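Local coordinates for tail fiber protein (Acinetobacter phage AM24, PDB 5W5P) that probably recognises and degrades the capsular polysaccharide of its Acinetobacter baumannii host as the trimeric tailspike of the phage, at residues Glu475-Leu480 against Val574-Leu579. Residues are numbered along the deposited sequence; the frame is centred on the assembly and turned at random.
Sequences EIDTNL and VGTKYL
T576 is gripped at both its hydroxyl and its carbonyl by D477 and T478. Its OG1 donates to D477 OD1 over 2.9 Å, on the syn lone pair, and a water that donates to both D477 OD2 and T576 OG1 closes a bridge beside this bond. D477 OD1 also accepts N479 N from above the carboxylate plane, forming an Asx turn that helps fix the rotation of the carboxylate. T576 O takes two donors: T478 OG1 at 2.8 Å, in the carbonyl plane and on a lone pair, and T478 N, well above that plane. With chi1 68°, T478 OG1 sits between its own backbone N and carbonyl carbon, directed at this oxygen. Strands 470-477 and 577-582 run antiparallel here in the C-terminal domain, the latter entered through the type II' turn V574-K577 of a beta hairpin. I476 and Y578 form the hydrogen-bonded pair, I476 N to Y578 O at 3.0 Å and Y578 N to I476 O at 2.8 Å. On the face carrying D477, the extended K577 chain passes its CG 3.2 Å from D477 OD2; its NZ makes a long salt bridge to E475 OE1, which also hydrogen-bonds T623. E475 lies alongside L579, its OE2 and CG against CD2. On the other face, I476 CG1 packs 3.7 Å from Y578 CB. T478 CG2 meets the tyrosine ring at its edge.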
ATOM      1  N   GLU A 475     -32.597  19.187  23.581  1.00 43.90           N
ATOM      2  CA  GLU A 475     -33.559  19.189  22.487  1.00 44.35           C
ATOM      3  C   GLU A 475     -33.098  18.187  21.440  1.00 47.64           C
ATOM      4  O   GLU A 475     -31.983  18.294  20.921  1.00 49.32           O
ATOM      5  CB  GLU A 475     -33.695  20.589  21.890  1.00 45.24           C
ATOM      6  CG  GLU A 475     -34.589  20.656  20.664  1.00 45.78           C
ATOM      7  CD  GLU A 475     -34.599  22.032  20.033  1.00 50.90           C
ATOM      8  OE1 GLU A 475     -33.994  22.199  18.953  1.00 51.31           O
ATOM      9  OE2 GLU A 475     -35.210  22.950  20.616  1.00 53.77           O
ATOM     10  N   ILE A 476     -33.945  17.210  21.145  1.00 44.94           N
ATOM     11  CA  ILE A 476     -33.676  16.233  20.104  1.00 46.30           C
ATOM     12  C   ILE A 476     -34.703  16.424  18.997  1.00 50.44           C
ATOM     13  O   ILE A 476     -35.779  16.994  19.204  1.00 56.33           O
ATOM     14  CB  ILE A 476     -33.702  14.788  20.641  1.00 47.46           C
ATOM     15  CG1 ILE A 476     -35.115  14.406  21.077  1.00 42.80           C
ATOM     16  CG2 ILE A 476     -32.718  14.629  21.799  1.00 45.46           C
ATOM     17  CD1 ILE A 476     -35.207  13.033  21.700  1.00 42.30           C
ATOM     18  N   ASP A 477     -34.364  15.944  17.802  1.00 49.22           N
ATOM     19  CA  ASP A 477     -35.231  16.090  16.640  1.00 49.42           C
ATOM     20  C   ASP A 477     -35.462  14.741  15.979  1.00 48.89           C
ATOM     21  O   ASP A 477     -34.567  13.890  15.941  1.00 49.38           O
ATOM     22  CB  ASP A 477     -34.643  17.075  15.624  1.00 51.16           C
ATOM     23  CG  ASP A 477     -35.713  17.793  14.822  1.00 52.81           C
ATOM     24  OD1 ASP A 477     -36.789  17.201  14.590  1.00 52.78           O
ATOM     25  OD2 ASP A 477     -35.479  18.955  14.429  1.00 54.21           O
ATOM     26  N   THR A 478     -36.674  14.554  15.456  1.00 48.80           N
ATOM     27  CA  THR A 478     -37.063  13.328  14.770  1.00 46.31           C
ATOM     28  C   THR A 478     -37.343  13.556  13.290  1.00 48.55           C
ATOM     29  O   THR A 478     -37.807  12.633  12.608  1.00 47.39           O
ATOM     30  CB  THR A 478     -38.297  12.715  15.440  1.00 46.18           C
ATOM     31  OG1 THR A 478     -39.433  13.566  15.229  1.00 45.66           O
ATOM     32  CG2 THR A 478     -38.070  12.548  16.935  1.00 44.10           C
ATOM     33  N   ASN A 479     -37.064  14.758  12.777  1.00 50.15           N
ATOM     34  CA  ASN A 479     -37.470  15.107  11.419  1.00 50.05           C
ATOM     35  C   ASN A 479     -36.789  14.223  10.380  1.00 49.95           C
ATOM     36  O   ASN A 479     -37.382  13.903   9.345  1.00 52.19           O
ATOM     37  CB  ASN A 479     -37.170  16.582  11.149  1.00 54.80           C
ATOM     38  CG  ASN A 479     -35.679  16.889  11.129  1.00 56.43           C
ATOM     39  OD1 ASN A 479     -34.929  16.433  11.992  1.00 60.03           O
ATOM     40  ND2 ASN A 479     -35.244  17.661  10.137  1.00 53.79           N
ATOM     41  N   LEU A 480     -35.545  13.820  10.634  1.00 51.66           N
ATOM     42  CA  LEU A 480     -34.850  12.950   9.691  1.00 49.90           C
ATOM     43  C   LEU A 480     -35.295  11.498   9.822  1.00 48.03           C
ATOM     44  O   LEU A 480     -35.236  10.751   8.840  1.00 46.59           O
ATOM     45  CB  LEU A 480     -33.339  13.083   9.881  1.00 45.41           C
ATOM     46  CG  LEU A 480     -32.855  14.522   9.671  1.00 46.03           C
ATOM     47  CD1 LEU A 480     -31.356  14.626   9.801  1.00 42.35           C
ATOM     48  CD2 LEU A 480     -33.316  15.062   8.321  1.00 44.08           C
ATOM     49  N   VAL A 574     -42.431  19.638  20.118  1.00 51.78           N
ATOM     50  CA  VAL A 574     -42.594  20.896  19.399  1.00 54.60           C
ATOM     51  C   VAL A 574     -42.229  20.627  17.947  1.00 57.80           C
ATOM     52  O   VAL A 574     -41.055  20.388  17.629  1.00 59.59           O
ATOM     53  CB  VAL A 574     -41.731  22.020  19.988  1.00 54.70           C
ATOM     54  CG1 VAL A 574     -41.884  23.294  19.169  1.00 52.23           C
ATOM     55  CG2 VAL A 574     -42.103  22.268  21.436  1.00 51.49           C
ATOM     56  N   GLY A 575     -43.225  20.677  17.065  1.00 56.94           N
ATOM     57  CA  GLY A 575     -43.038  20.284  15.685  1.00 52.45           C
ATOM     58  C   GLY A 575     -42.622  18.832  15.603  1.00 57.00           C
ATOM     59  O   GLY A 575     -43.405  17.937  15.934  1.00 60.67           O
ATOM     60  N   THR A 576     -41.387  18.587  15.171  1.00 56.24           N
ATOM     61  CA  THR A 576     -40.799  17.259  15.205  1.00 51.75           C
ATOM     62  C   THR A 576     -39.794  17.100  16.337  1.00 52.53           C
ATOM     63  O   THR A 576     -39.270  15.998  16.536  1.00 53.23           O
ATOM     64  CB  THR A 576     -40.123  16.940  13.865  1.00 53.02           C
ATOM     65  OG1 THR A 576     -39.290  18.038  13.473  1.00 55.45           O
ATOM     66  CG2 THR A 576     -41.167  16.683  12.785  1.00 48.88           C
ATOM     67  N   LYS A 577     -39.517  18.164  17.084  1.00 53.56           N
ATOM     68  CA  LYS A 577     -38.511  18.134  18.131  1.00 52.46           C
ATOM     69  C   LYS A 577     -39.124  17.726  19.467  1.00 53.52           C
ATOM     70  O   LYS A 577     -40.341  17.766  19.666  1.00 53.08           O
ATOM     71  CB  LYS A 577     -37.828  19.498  18.267  1.00 53.62           C
ATOM     72  CG  LYS A 577     -37.183  19.990  16.985  1.00 60.29           C
ATOM     73  CD  LYS A 577     -36.603  21.384  17.138  1.00 65.09           C
ATOM     74  CE  LYS A 577     -36.103  21.914  15.805  1.00 68.14           C
ATOM     75  NZ  LYS A 577     -35.890  23.386  15.845  1.00 72.26           N
ATOM     76  N   TYR A 578     -38.251  17.332  20.389  1.00 53.97           N
ATOM     77  CA  TYR A 578     -38.636  17.021  21.758  1.00 53.30           C
ATOM     78  C   TYR A 578     -37.742  17.821  22.691  1.00 55.40           C
ATOM     79  O   TYR A 578     -36.513  17.739  22.599  1.00 53.31           O
ATOM     80  CB  TYR A 578     -38.524  15.520  22.043  1.00 48.07           C
ATOM     81  CG  TYR A 578     -39.751  14.743  21.618  1.00 47.84           C
ATOM     82  CD1 TYR A 578     -39.879  14.273  20.318  1.00 47.97           C
ATOM     83  CD2 TYR A 578     -40.788  14.488  22.514  1.00 48.47           C
ATOM     84  CE1 TYR A 578     -40.997  13.569  19.918  1.00 49.85           C
ATOM     85  CE2 TYR A 578     -41.915  13.785  22.120  1.00 47.37           C
ATOM     86  CZ  TYR A 578     -42.010  13.328  20.820  1.00 50.61           C
ATOM     87  OH  TYR A 578     -43.117  12.623  20.406  1.00 55.47           O
ATOM     88  N   LEU A 579     -38.359  18.612  23.563  1.00 59.31           N
ATOM     89  CA  LEU A 579     -37.636  19.379  24.568  1.00 55.56           C
ATOM     90  C   LEU A 579     -37.606  18.578  25.863  1.00 53.20           C
ATOM     91  O   LEU A 579     -38.660  18.272  26.428  1.00 53.43           O
ATOM     92  CB  LEU A 579     -38.299  20.739  24.798  1.00 55.89           C
ATOM     93  CG  LEU A 579     -38.777  21.549  23.590  1.00 54.91           C
ATOM     94  CD1 LEU A 579     -39.409  22.851  24.055  1.00 54.78           C
ATOM     95  CD2 LEU A 579     -37.635  21.827  22.625  1.00 51.62           C
TER
HETATM   96  O   HOH W   1     -37.297  20.391  13.077  1.00 57.02           O